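Local structure of putative pore-forming toxin (Bacteroides vulgatus ATCC 8482, 3KOG) at residues M188-Y194 and S210-Y216; V90-L94 and D157-K161; L55-N61 and S74-L80; V15-I21 and G47-P53; G83-K88 and N217-P222. The protein is of unproven function but may be a secreted or lipid-anchored pore-forming toxin. All coordinates share one frame; numbering follows the deposited sequence. Where two conformers were deposited one is given.

Interaction 1 (M188-Y194 and S210-Y216); sequences MKTTSVY and SFTVDSY
Three backbone-paired couples, T190 with S215, S192 with V213 and Y194 with F211, clamp these two antiparallel strands of one long beta hairpin; each couple exchanges two N-H to O bonds, the straightest from Y194 N to F211 O (2.8 Å, 177°). Branched or bulky threonine, valine and tyrosine favour such an extended backbone.

Polar side chains meet on the face of K189, T191 and D214. T191 OG1 donates to D214 OD1 at 2.8 Å, reaching the carboxylate from its syn side but 33° out of its plane. K189 runs alongside the Y216 ring, its CG 3.7 Å from Y216 CE2, before a bend at chi3 (90°) carries NZ to within 4.0 Å of D214 OD2, a long salt bridge that a water also spans.

Aromatic and aliphatic packing occupies one end of the other face. Y194 CB sits over the F211 ring, 3.8 Å from its centroid, the rings nearly parallel yet slid apart. V213 CG2 reaches Y194 CE1 at 3.7 Å. Farther along, one water joins T190 O, S192 OG and S215 OG; S192 OG also bonds S105.

With one carboxylate oxygen gripped by a hydroxyl and the other facing a lysine, buried D214 is probably kept ionised.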
# COMPACT_ATOMS: atom_id res chain seq x y z
N MSE A 188 7.20 5.24 -1.85
CA MSE A 188 6.97 4.66 -3.14
C MSE A 188 5.98 5.59 -3.91
O MSE A 188 4.98 6.07 -3.32
CB MSE A 188 6.30 3.28 -2.96
CG MSE A 188 7.00 2.30 -1.99
SE MSE A 188 8.83 2.01 -2.53
CE MSE A 188 8.54 1.44 -4.34
N LYS A 189 6.31 5.89 -5.16
CA LYS A 189 5.46 6.67 -6.07
C LYS A 189 5.05 5.74 -7.20
O LYS A 189 5.90 5.19 -7.88
CB LYS A 189 6.21 7.86 -6.65
CG LYS A 189 5.32 8.67 -7.63
CD LYS A 189 5.99 9.92 -8.12
CE LYS A 189 6.77 9.69 -9.37
NZ LYS A 189 7.03 11.01 -10.05
N THR A 190 3.75 5.49 -7.33
CA THR A 190 3.25 4.57 -8.32
C THR A 190 2.47 5.44 -9.36
O THR A 190 1.59 6.19 -8.99
CB THR A 190 2.36 3.51 -7.70
OG1 THR A 190 3.08 2.67 -6.77
CG2 THR A 190 1.72 2.63 -8.77
N THR A 191 2.85 5.36 -10.63
CA THR A 191 2.17 6.04 -11.74
C THR A 191 1.31 5.01 -12.49
O THR A 191 1.83 4.00 -12.98
CB THR A 191 3.15 6.73 -12.71
OG1 THR A 191 4.05 7.57 -11.94
CG2 THR A 191 2.37 7.62 -13.81
N SER A 192 0.00 5.26 -12.51
CA SER A 192 -0.98 4.36 -13.09
C SER A 192 -1.87 5.08 -14.09
O SER A 192 -2.32 6.19 -13.84
CB SER A 192 -1.82 3.74 -11.97
OG SER A 192 -1.02 3.04 -11.00
N VAL A 193 -2.18 4.42 -15.19
CA VAL A 193 -3.02 4.97 -16.24
C VAL A 193 -4.31 4.16 -16.19
O VAL A 193 -4.26 2.93 -16.15
CB VAL A 193 -2.38 4.81 -17.64
CG1 VAL A 193 -3.37 5.18 -18.76
CG2 VAL A 193 -1.03 5.60 -17.74
N TYR A 194 -5.44 4.87 -16.14
CA TYR A 194 -6.75 4.29 -16.09
C TYR A 194 -7.56 4.71 -17.30
O TYR A 194 -7.45 5.85 -17.78
CB TYR A 194 -7.53 4.76 -14.85
CG TYR A 194 -6.98 4.32 -13.52
CD1 TYR A 194 -5.96 5.01 -12.91
CD2 TYR A 194 -7.41 3.12 -12.90
CE1 TYR A 194 -5.44 4.58 -11.69
CE2 TYR A 194 -6.86 2.71 -11.70
CZ TYR A 194 -5.88 3.45 -11.12
OH TYR A 194 -5.32 3.02 -9.91
N SER A 210 -9.47 8.83 -20.29
CA SER A 210 -8.22 8.27 -19.75
C SER A 210 -7.60 9.29 -18.80
O SER A 210 -7.62 10.48 -19.06
CB SER A 210 -7.24 7.99 -20.89
OG SER A 210 -6.04 7.50 -20.34
N PHE A 211 -7.06 8.82 -17.71
CA PHE A 211 -6.39 9.71 -16.75
C PHE A 211 -5.24 8.97 -16.09
O PHE A 211 -5.21 7.70 -16.07
CB PHE A 211 -7.38 10.28 -15.74
CG PHE A 211 -8.03 9.24 -14.84
CD1 PHE A 211 -9.10 8.50 -15.29
CD2 PHE A 211 -7.58 9.05 -13.56
CE1 PHE A 211 -9.72 7.55 -14.49
CE2 PHE A 211 -8.19 8.13 -12.73
CZ PHE A 211 -9.27 7.38 -13.21
N THR A 212 -4.27 9.75 -15.60
CA THR A 212 -3.07 9.19 -15.00
C THR A 212 -2.96 9.64 -13.55
O THR A 212 -3.15 10.82 -13.23
CB THR A 212 -1.82 9.61 -15.79
OG1 THR A 212 -1.95 9.16 -17.15
CG2 THR A 212 -0.54 9.01 -15.13
N VAL A 213 -2.65 8.69 -12.68
CA VAL A 213 -2.58 8.93 -11.24
C VAL A 213 -1.20 8.65 -10.64
O VAL A 213 -0.64 7.55 -10.84
CB VAL A 213 -3.56 8.06 -10.52
CG1 VAL A 213 -3.54 8.38 -9.01
CG2 VAL A 213 -4.99 8.24 -11.16
N ASP A 214 -0.68 9.58 -9.85
CA ASP A 214 0.44 9.28 -8.99
C ASP A 214 -0.08 8.98 -7.60
O ASP A 214 -0.81 9.77 -7.01
CB ASP A 214 1.45 10.44 -8.89
CG ASP A 214 2.37 10.56 -10.09
OD1 ASP A 214 2.46 9.65 -10.97
OD2 ASP A 214 3.09 11.56 -10.11
N SER A 215 0.24 7.80 -7.10
CA SER A 215 -0.21 7.38 -5.79
C SER A 215 1.03 7.00 -4.95
O SER A 215 2.04 6.50 -5.47
CB SER A 215 -1.19 6.19 -5.83
OG SER A 215 -0.68 5.06 -6.46
N TYR A 216 0.90 7.23 -3.66
CA TYR A 216 2.02 7.16 -2.74
C TYR A 216 1.71 6.24 -1.62
O TYR A 216 0.61 6.23 -1.13
CB TYR A 216 2.33 8.54 -2.17
CG TYR A 216 2.74 9.52 -3.23
CD1 TYR A 216 1.78 10.25 -3.94
CD2 TYR A 216 4.07 9.68 -3.57
CE1 TYR A 216 2.13 11.09 -4.94
CE2 TYR A 216 4.44 10.56 -4.57
CZ TYR A 216 3.46 11.26 -5.24
OH TYR A 216 3.81 12.12 -6.24
O HOH W 1 4.99 11.75 -12.02
O HOH W 2 2.54 3.96 -4.46
O HOH W 3 -1.19 5.11 -9.20

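Interaction 2 (V90-L94 and D157-K161); sequences VTIIL and DAYNK
The carbonyl oxygen T91 O and the phenol oxygen Y159 OH grip one water, which donates to T91 O at 2.6 Å and lies 2.7 Å from Y159 OH, in the plane of the tyrosine ring at its edge. Here the C-terminal end of helix 150-158 and the turn after it pack on strand 85-94 of the large mixed beta sheet. A second water ties the same parts together by donating to A158 O (2.9 Å) and bonding to T91 OG1, a hydroxyl that also bonds a glycerol, probably from the crystallisation liquor.

Direct contact is apolar. T91 and I93, two residues apart and so on the same side of the strand, both direct their side chains at the helix end, whereas V90 and I92 point away. The methyl CG2 of T91 lies over one face of the Y159 ring, 4.0 Å from Y159 CZ, so threonine supplies a methyl for the ring as well as a hydroxyl for water. The beta-branched I93 lends its longer arm: CG1 approaches Y159 OH at 3.6 Å, and CD1 touches the ring at Y159 CE1. Alanine fits at 158, where a small side chain lets the helix end come close to the strand. Y159 is also packed by Y194 and F211, so its ring lies between strand 85-94 and the hairpin of strands 179-198 and 207-225, all of one sheet. Beside it, the methyl carbons I93 CD1 and A158 CB meet at 3.8 Å.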
# COMPACT_ATOMS: atom_id res chain seq x y z
N VAL A 90 -6.63 1.11 -1.70
CA VAL A 90 -7.07 0.84 -3.06
C VAL A 90 -8.48 1.34 -3.21
O VAL A 90 -9.35 1.08 -2.36
CB VAL A 90 -7.00 -0.67 -3.40
CG1 VAL A 90 -7.86 -1.50 -2.45
CG2 VAL A 90 -7.35 -0.92 -4.92
N THR A 91 -8.70 2.09 -4.28
CA THR A 91 -10.00 2.68 -4.57
C THR A 91 -10.80 1.72 -5.47
O THR A 91 -10.28 1.23 -6.51
CB THR A 91 -9.82 4.02 -5.30
OG1 THR A 91 -9.15 4.95 -4.44
CG2 THR A 91 -11.17 4.65 -5.76
N ILE A 92 -12.03 1.44 -5.05
CA ILE A 92 -12.99 0.72 -5.82
C ILE A 92 -14.10 1.71 -6.24
O ILE A 92 -14.81 2.29 -5.42
CB ILE A 92 -13.59 -0.48 -5.06
CG1 ILE A 92 -12.48 -1.43 -4.59
CG2 ILE A 92 -14.57 -1.20 -5.93
CD1 ILE A 92 -12.27 -1.32 -3.14
N ILE A 93 -14.27 1.87 -7.54
CA ILE A 93 -15.33 2.72 -8.11
C ILE A 93 -16.60 1.92 -8.37
O ILE A 93 -16.57 0.93 -9.09
CB ILE A 93 -14.85 3.31 -9.49
CG1 ILE A 93 -13.60 4.17 -9.29
CG2 ILE A 93 -15.99 4.09 -10.26
CD1 ILE A 93 -13.78 5.32 -8.38
N LEU A 94 -17.71 2.42 -7.84
CA LEU A 94 -19.01 1.88 -8.11
C LEU A 94 -19.74 2.91 -8.94
O LEU A 94 -19.79 4.08 -8.57
CB LEU A 94 -19.80 1.64 -6.83
CG LEU A 94 -19.26 0.56 -5.92
CD1 LEU A 94 -20.20 0.47 -4.66
CD2 LEU A 94 -19.10 -0.78 -6.56
N ASP A 157 -12.15 12.36 -9.86
CA ASP A 157 -11.87 13.06 -8.58
C ASP A 157 -11.56 12.11 -7.42
O ASP A 157 -10.89 12.48 -6.48
CB ASP A 157 -13.07 13.94 -8.17
CG ASP A 157 -13.26 15.13 -9.09
OD1 ASP A 157 -12.32 15.46 -9.86
OD2 ASP A 157 -14.35 15.76 -9.04
N ALA A 158 -12.03 10.88 -7.52
CA ALA A 158 -11.85 9.88 -6.49
C ALA A 158 -10.39 9.53 -6.36
O ALA A 158 -9.97 9.12 -5.28
CB ALA A 158 -12.69 8.63 -6.81
N TYR A 159 -9.62 9.71 -7.43
CA TYR A 159 -8.19 9.48 -7.46
C TYR A 159 -7.35 10.75 -7.16
O TYR A 159 -6.09 10.69 -7.21
CB TYR A 159 -7.78 8.88 -8.82
CG TYR A 159 -8.32 7.51 -9.03
CD1 TYR A 159 -9.55 7.35 -9.60
CD2 TYR A 159 -7.65 6.37 -8.60
CE1 TYR A 159 -10.09 6.14 -9.76
CE2 TYR A 159 -8.19 5.12 -8.81
CZ TYR A 159 -9.42 5.02 -9.39
OH TYR A 159 -10.04 3.81 -9.62
N ASN A 160 -8.03 11.85 -6.87
CA ASN A 160 -7.39 13.15 -6.67
C ASN A 160 -7.63 13.70 -5.29
O ASN A 160 -7.76 14.90 -5.16
CB ASN A 160 -7.89 14.16 -7.70
CG ASN A 160 -6.90 15.27 -7.94
OD1 ASN A 160 -5.68 15.04 -7.93
ND2 ASN A 160 -7.39 16.48 -8.09
N LYS A 161 -7.66 12.85 -4.26
CA LYS A 161 -7.99 13.33 -2.91
C LYS A 161 -6.78 13.96 -2.21
O LYS A 161 -6.94 14.72 -1.24
CB LYS A 161 -8.59 12.19 -2.07
CG LYS A 161 -9.95 11.71 -2.62
CD LYS A 161 -10.66 10.73 -1.68
CE LYS A 161 -12.00 10.29 -2.26
NZ LYS A 161 -13.02 11.36 -2.15
O HOH W 4 -8.94 1.51 -8.67
O HOH W 5 -10.56 7.09 -3.27

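Interaction 3 (L55-N61 and S74-L80); sequences LASESIN and SVTIPAL
The beta hairpin of strands 58-66 and 69-77 supplies this antiparallel pairing, which an isolated bridge between L55 and L80 prolongs beyond the regular strands. I60 with V75 and E58 with I77 form its hydrogen-bonded pairs, I60 N donating to V75 O at 2.9 Å.

I77 O takes two donors, the backbone N of E58 and S57 OG, the latter at 2.8 Å. A serine suits this strand start because its hydroxyl, swung away from the backbone N (chi1 -174°), can add a bond where the regular pairing ends.

Opposite faces differ in chemistry. Over the buried face I77 spreads two branches: CG2 meets L55 CD2 at 3.6 Å, the two side chains crossing at about a right angle, and CD1 packs on I60 CG1 at 3.7 Å. On the other, S59 OG, in one of its two conformers, shares a water with T76 OG1, as small polar residues can at an exposed surface.

A largely aliphatic face turned to strand 18-27 and a hydroxyl-rich one facing out are typical of an amphipathic beta hairpin packed on another sheet.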
# COMPACT_ATOMS: atom_id res chain seq x y z
N LEU A 55 7.15 -12.39 2.26
CA LEU A 55 5.90 -12.34 1.53
C LEU A 55 6.20 -12.26 0.05
O LEU A 55 6.93 -11.37 -0.38
CB LEU A 55 5.20 -11.07 1.94
CG LEU A 55 3.74 -10.93 1.73
CD1 LEU A 55 2.88 -12.07 2.31
CD2 LEU A 55 3.33 -9.56 2.42
N ALA A 56 5.56 -13.14 -0.74
CA ALA A 56 5.75 -13.12 -2.20
C ALA A 56 4.88 -12.05 -2.77
O ALA A 56 3.80 -11.83 -2.24
CB ALA A 56 5.34 -14.46 -2.81
N SER A 57 5.33 -11.38 -3.84
CA SER A 57 4.52 -10.46 -4.54
C SER A 57 3.30 -11.22 -5.06
O SER A 57 3.42 -12.32 -5.62
CB SER A 57 5.25 -9.79 -5.68
OG SER A 57 4.43 -8.82 -6.23
N GLU A 58 2.12 -10.65 -4.85
CA GLU A 58 0.85 -11.30 -5.21
C GLU A 58 -0.23 -10.25 -5.46
O GLU A 58 -0.27 -9.22 -4.79
CB GLU A 58 0.46 -12.21 -4.04
CG GLU A 58 -0.87 -12.70 -3.98
CD GLU A 58 -1.11 -13.62 -2.76
OE1 GLU A 58 -0.53 -13.39 -1.69
OE2 GLU A 58 -1.94 -14.52 -2.91
N SER A 59 -1.12 -10.56 -6.40
CA SER A 59 -2.22 -9.71 -6.79
C SER A 59 -3.50 -10.14 -6.10
O SER A 59 -3.90 -11.31 -6.19
CB SER A 59 -2.46 -9.75 -8.30
OG SER A 59 -3.45 -8.80 -8.65
N ILE A 60 -4.13 -9.20 -5.41
CA ILE A 60 -5.40 -9.42 -4.67
C ILE A 60 -6.47 -8.61 -5.40
O ILE A 60 -6.22 -7.45 -5.74
CB ILE A 60 -5.30 -8.85 -3.23
CG1 ILE A 60 -4.09 -9.45 -2.47
CG2 ILE A 60 -6.63 -9.06 -2.44
CD1 ILE A 60 -4.13 -10.99 -2.37
N ASN A 61 -7.63 -9.20 -5.64
CA ASN A 61 -8.72 -8.49 -6.26
C ASN A 61 -9.73 -8.16 -5.15
O ASN A 61 -10.10 -9.03 -4.33
CB ASN A 61 -9.38 -9.32 -7.35
CG ASN A 61 -8.52 -9.45 -8.60
OD1 ASN A 61 -7.40 -8.97 -8.67
ND2 ASN A 61 -9.04 -10.14 -9.59
N SER A 74 -7.75 -4.27 -8.44
CA SER A 74 -6.67 -5.14 -8.05
C SER A 74 -5.52 -4.33 -7.42
O SER A 74 -5.32 -3.14 -7.75
CB SER A 74 -6.24 -5.95 -9.25
OG SER A 74 -7.30 -6.79 -9.67
N VAL A 75 -4.82 -4.96 -6.50
CA VAL A 75 -3.67 -4.37 -5.86
C VAL A 75 -2.55 -5.43 -5.79
O VAL A 75 -2.77 -6.62 -5.49
CB VAL A 75 -4.02 -3.84 -4.47
CG1 VAL A 75 -4.54 -4.96 -3.62
CG2 VAL A 75 -2.81 -3.21 -3.83
N THR A 76 -1.36 -5.01 -6.12
CA THR A 76 -0.19 -5.94 -6.09
C THR A 76 0.50 -5.70 -4.74
O THR A 76 0.94 -4.59 -4.44
CB THR A 76 0.74 -5.70 -7.29
OG1 THR A 76 0.03 -6.03 -8.46
CG2 THR A 76 2.05 -6.60 -7.18
N ILE A 77 0.49 -6.69 -3.88
CA ILE A 77 1.35 -6.71 -2.69
C ILE A 77 2.78 -6.86 -3.20
O ILE A 77 3.09 -7.78 -4.01
CB ILE A 77 0.99 -7.94 -1.77
CG1 ILE A 77 -0.44 -7.89 -1.27
CG2 ILE A 77 1.99 -8.12 -0.57
CD1 ILE A 77 -0.90 -9.26 -0.66
N PRO A 78 3.71 -5.99 -2.75
CA PRO A 78 5.09 -6.15 -3.12
C PRO A 78 5.76 -7.35 -2.42
O PRO A 78 5.32 -7.76 -1.36
CB PRO A 78 5.73 -4.86 -2.65
CG PRO A 78 4.91 -4.52 -1.36
CD PRO A 78 3.52 -4.93 -1.71
N ALA A 79 6.84 -7.86 -3.02
CA ALA A 79 7.66 -8.86 -2.40
C ALA A 79 8.38 -8.23 -1.21
O ALA A 79 8.99 -7.17 -1.37
CB ALA A 79 8.69 -9.40 -3.42
N LEU A 80 8.26 -8.83 -0.04
CA LEU A 80 8.79 -8.23 1.19
C LEU A 80 9.61 -9.27 1.91
O LEU A 80 9.21 -10.43 1.96
CB LEU A 80 7.69 -7.73 2.12
CG LEU A 80 6.86 -6.53 1.66
CD1 LEU A 80 5.90 -6.19 2.81
CD2 LEU A 80 7.71 -5.31 1.26
O HOH W 6 -2.39 -6.25 -9.21

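Interaction 4 (V15-I21 and G47-P53); sequences VNAKFII and GTYEGTP
With CG beside its own backbone N (chi1 -60°), the ring of Y49 lies along the buried side of the pairing, where the extended end of I21 meets it: I21 CD1 packs against Y49 CE1 at 3.7 Å. F19 O lies at the edge of the same ring, in its plane, and the phenol end of Y49 is bound to K44 O. Tyrosine thus suits a place that needs a broad apolar ring and a polar tip.

Between the strands themselves the backbones pair antiparallel. F19 and Y49 exchange two bonds, G51 N gives to A17 O, and A17 N reaches P53 O at 2.8 Å, past the cis peptide that turns the chain at P53. I21 N closes the other end on G47 O. G47 has a positive phi (99°), at which a side chain would jam against the preceding carbonyl, hence glycine.

At the surface E50 has two conformations. In one of them N16 ND2 donates to E50 OE2 at 2.8 Å, almost straight at 174°, so this bond is tentative; asparagine offers a directed N-H for it.

The contact is therefore held mainly by backbone bonds, with apolar packing of I21 on Y49 inside and at most one conditional side-chain bond outside.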
# COMPACT_ATOMS: atom_id res chain seq x y z
N VAL A 15 10.87 -12.36 12.19
CA VAL A 15 9.73 -11.51 12.20
C VAL A 15 9.16 -11.53 10.78
O VAL A 15 9.85 -11.24 9.82
CB VAL A 15 10.10 -10.07 12.56
CG1 VAL A 15 8.82 -9.22 12.59
CG2 VAL A 15 10.85 -10.01 13.91
N ASN A 16 7.91 -11.91 10.68
CA ASN A 16 7.22 -11.94 9.39
C ASN A 16 7.05 -10.55 8.78
O ASN A 16 6.74 -9.58 9.50
CB ASN A 16 5.88 -12.58 9.59
CG ASN A 16 5.98 -14.01 10.10
OD1 ASN A 16 6.98 -14.71 9.88
ND2 ASN A 16 4.93 -14.46 10.79
N ALA A 17 7.20 -10.45 7.46
CA ALA A 17 6.82 -9.26 6.73
C ALA A 17 5.31 -9.10 6.85
O ALA A 17 4.58 -10.07 7.06
CB ALA A 17 7.19 -9.37 5.23
N LYS A 18 4.84 -7.89 6.68
CA LYS A 18 3.39 -7.61 6.77
C LYS A 18 3.01 -6.53 5.85
O LYS A 18 3.72 -5.54 5.71
CB LYS A 18 2.98 -7.31 8.19
CG LYS A 18 1.46 -7.05 8.34
CD LYS A 18 1.09 -6.69 9.79
CE LYS A 18 1.08 -7.88 10.73
NZ LYS A 18 0.57 -7.30 12.05
N PHE A 19 1.84 -6.69 5.22
CA PHE A 19 1.34 -5.71 4.28
C PHE A 19 -0.17 -5.61 4.44
O PHE A 19 -0.83 -6.65 4.53
CB PHE A 19 1.70 -6.07 2.85
CG PHE A 19 1.54 -4.92 1.90
CD1 PHE A 19 2.56 -3.99 1.74
CD2 PHE A 19 0.40 -4.78 1.17
CE1 PHE A 19 2.43 -2.94 0.90
CE2 PHE A 19 0.23 -3.72 0.30
CZ PHE A 19 1.29 -2.78 0.18
N ILE A 20 -0.66 -4.37 4.58
CA ILE A 20 -2.10 -4.09 4.76
C ILE A 20 -2.67 -3.37 3.57
O ILE A 20 -2.16 -2.34 3.15
CB ILE A 20 -2.33 -3.31 6.05
CG1 ILE A 20 -1.82 -4.15 7.25
CG2 ILE A 20 -3.82 -2.96 6.25
CD1 ILE A 20 -1.73 -3.34 8.58
N ILE A 21 -3.74 -3.93 3.03
CA ILE A 21 -4.50 -3.31 1.98
C ILE A 21 -5.80 -2.75 2.53
O ILE A 21 -6.60 -3.47 3.19
CB ILE A 21 -4.86 -4.37 0.87
CG1 ILE A 21 -3.61 -4.87 0.13
CG2 ILE A 21 -5.91 -3.73 -0.16
CD1 ILE A 21 -3.86 -6.21 -0.66
N GLY A 47 -7.27 -8.60 4.07
CA GLY A 47 -6.70 -7.25 4.04
C GLY A 47 -5.33 -7.14 4.70
O GLY A 47 -4.58 -6.20 4.41
N THR A 48 -5.00 -8.04 5.61
CA THR A 48 -3.70 -8.09 6.26
C THR A 48 -2.95 -9.38 5.86
O THR A 48 -3.46 -10.52 5.98
CB THR A 48 -3.85 -8.06 7.82
OG1 THR A 48 -4.48 -6.85 8.13
CG2 THR A 48 -2.45 -8.13 8.50
N TYR A 49 -1.77 -9.19 5.28
CA TYR A 49 -0.99 -10.26 4.65
C TYR A 49 0.35 -10.37 5.33
O TYR A 49 1.04 -9.36 5.53
CB TYR A 49 -0.84 -10.01 3.14
CG TYR A 49 -2.17 -9.96 2.54
CD1 TYR A 49 -2.89 -8.79 2.55
CD2 TYR A 49 -2.79 -11.11 2.00
CE1 TYR A 49 -4.19 -8.71 2.04
CE2 TYR A 49 -4.10 -11.06 1.53
CZ TYR A 49 -4.81 -9.85 1.54
OH TYR A 49 -6.09 -9.75 1.12
N GLU A 50 0.73 -11.59 5.70
CA GLU A 50 1.86 -11.82 6.60
C GLU A 50 2.77 -12.89 5.96
O GLU A 50 2.28 -13.94 5.53
CB GLU A 50 1.36 -12.25 7.99
CG GLU A 50 2.46 -12.45 9.05
CD GLU A 50 1.90 -12.71 10.46
OE1 GLU A 50 0.64 -12.73 10.62
OE2 GLU A 50 2.73 -12.86 11.39
N GLY A 51 4.06 -12.61 5.88
CA GLY A 51 5.01 -13.51 5.28
C GLY A 51 5.32 -14.70 6.18
O GLY A 51 4.76 -14.83 7.30
N THR A 52 6.21 -15.54 5.69
CA THR A 52 6.59 -16.78 6.39
C THR A 52 8.07 -17.09 6.48
O THR A 52 8.46 -18.25 6.43
CB THR A 52 5.86 -17.96 5.73
OG1 THR A 52 6.27 -18.03 4.38
CG2 THR A 52 4.32 -17.80 5.84
N PRO A 53 8.93 -16.06 6.71
CA PRO A 53 8.69 -14.67 7.06
C PRO A 53 8.60 -13.74 5.84
O PRO A 53 8.16 -12.61 5.97
CB PRO A 53 9.95 -14.33 7.85
CG PRO A 53 11.00 -15.13 7.23
CD PRO A 53 10.35 -16.41 6.85

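Interaction 5 (G83-K88 and N217-P222); sequences GQFGAK and NTIVSP
F85 and V220 mark the tight part of this antiparallel pairing: F85 N donates to V220 O at 2.9 Å, and V220 N returns to F85 O at 2.8 Å with an angle of 174°. Next to them Q84 NE2 gives an equally straight bond to S221 OG, 2.7 Å long and in the plane of the amide, while Q84 OE1 is held by K81 N. Glutamine is long enough to span the strands with its donor, and the same NE2 bonds a methylpentanediol, probably from the crystallisation liquor.

Toward N217 the strands part. There a water takes the place of a direct bond, donating to A87 O and accepting from T218 N at 2.9 Å. N217 holds CG between its backbone N and carbonyl carbon (chi1 70°), which lets ND2 also reach A87 O, though at 3.2 Å and from well above the carbonyl plane. A second water joins N217 ND2 and, weakly, K88 NZ, whose stronger partner is T76 O.

The arrangement is that of an antiparallel strand pairing that opens at one end, where water replaces a backbone bond, here joining strand 85-94 to the long strand 207-225 of the mixed sheet.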
# COMPACT_ATOMS: atom_id res chain seq x y z
N GLY A 83 10.65 -8.76 8.37
CA GLY A 83 10.49 -7.48 9.08
C GLY A 83 9.96 -6.28 8.34
O GLY A 83 9.68 -5.29 8.97
N GLN A 84 9.85 -6.34 7.02
CA GLN A 84 9.36 -5.23 6.29
C GLN A 84 7.85 -5.08 6.53
O GLN A 84 7.12 -6.06 6.69
CB GLN A 84 9.66 -5.35 4.80
CG GLN A 84 11.10 -5.27 4.46
CD GLN A 84 11.32 -5.12 2.97
OE1 GLN A 84 11.18 -6.09 2.22
NE2 GLN A 84 11.71 -3.90 2.54
N PHE A 85 7.42 -3.84 6.56
CA PHE A 85 6.03 -3.51 6.78
C PHE A 85 5.59 -2.43 5.80
O PHE A 85 6.19 -1.35 5.70
CB PHE A 85 5.80 -3.04 8.22
CG PHE A 85 4.40 -2.54 8.43
CD1 PHE A 85 3.34 -3.44 8.51
CD2 PHE A 85 4.11 -1.17 8.33
CE1 PHE A 85 1.98 -2.99 8.61
CE2 PHE A 85 2.77 -0.71 8.41
CZ PHE A 85 1.71 -1.63 8.57
N GLY A 86 4.47 -2.68 5.12
CA GLY A 86 3.88 -1.73 4.19
C GLY A 86 2.36 -1.71 4.25
O GLY A 86 1.74 -2.61 4.82
N ALA A 87 1.77 -0.66 3.66
CA ALA A 87 0.34 -0.57 3.56
C ALA A 87 0.02 0.24 2.30
O ALA A 87 0.78 1.14 1.95
CB ALA A 87 -0.24 0.13 4.81
N LYS A 88 -1.15 -0.00 1.70
CA LYS A 88 -1.57 0.73 0.48
C LYS A 88 -3.09 0.79 0.53
O LYS A 88 -3.72 -0.22 0.90
CB LYS A 88 -1.17 -0.10 -0.76
CG LYS A 88 -0.86 0.70 -2.01
CD LYS A 88 -0.63 -0.24 -3.25
CE LYS A 88 0.26 -1.50 -3.02
NZ LYS A 88 1.14 -1.94 -4.17
N ASN A 217 2.70 5.44 -1.20
CA ASN A 217 2.57 4.63 0.01
C ASN A 217 3.96 4.40 0.62
O ASN A 217 4.95 4.69 -0.01
CB ASN A 217 1.83 3.31 -0.24
CG ASN A 217 2.63 2.32 -1.06
OD1 ASN A 217 3.01 2.59 -2.19
ND2 ASN A 217 2.88 1.14 -0.49
N THR A 218 3.99 3.85 1.81
CA THR A 218 5.23 3.81 2.58
C THR A 218 5.55 2.38 3.00
O THR A 218 4.63 1.64 3.43
CB THR A 218 5.14 4.73 3.75
OG1 THR A 218 4.85 6.07 3.33
CG2 THR A 218 6.45 4.74 4.60
N ILE A 219 6.81 1.98 2.79
CA ILE A 219 7.37 0.72 3.29
C ILE A 219 8.49 0.99 4.34
O ILE A 219 9.38 1.83 4.10
CB ILE A 219 7.86 -0.12 2.14
CG1 ILE A 219 6.66 -0.58 1.26
CG2 ILE A 219 8.62 -1.36 2.63
CD1 ILE A 219 7.11 -1.26 -0.05
N VAL A 220 8.40 0.33 5.49
CA VAL A 220 9.38 0.49 6.58
C VAL A 220 10.18 -0.84 6.65
O VAL A 220 9.59 -1.94 6.64
CB VAL A 220 8.65 0.72 7.93
CG1 VAL A 220 9.68 0.95 9.10
CG2 VAL A 220 7.74 1.90 7.82
N SER A 221 11.50 -0.73 6.77
CA SER A 221 12.39 -1.89 6.65
C SER A 221 13.41 -1.82 7.78
O SER A 221 14.42 -1.14 7.63
CB SER A 221 13.08 -1.84 5.33
OG SER A 221 12.16 -1.84 4.25
N PRO A 222 13.11 -2.43 8.93
CA PRO A 222 14.13 -2.53 9.99
C PRO A 222 15.24 -3.49 9.55
O PRO A 222 14.96 -4.51 8.93
CB PRO A 222 13.37 -3.09 11.19
CG PRO A 222 11.88 -3.05 10.77
CD PRO A 222 11.88 -3.13 9.30
O HOH W 7 1.55 3.43 3.40
O HOH W 8 3.74 -1.17 -2.25

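In the fold
Interactions 1 and 5 share strand 207-225: M188 N lies 3.0 Å from N217 O, so the hairpin pairing runs on into the seam with strand 85-94. Interaction 2 lies farther along that strand and meets interaction 1 through Y159, whose CD1 is 3.5 Å from F211 CE2. Strand 18-27 flanks strand 85-94 on parallel terms, linking interactions 4 and 5, with K18 N 2.9 Å from Q84 O. Interaction 3 covers both: V75 and I77 pack on I21 and Y49, and V75 CG2 lies 3.6 Å from K88 CE. Interactions 1 and 4, with centres about 24 Å apart, lie on opposite sides of the chain's centre.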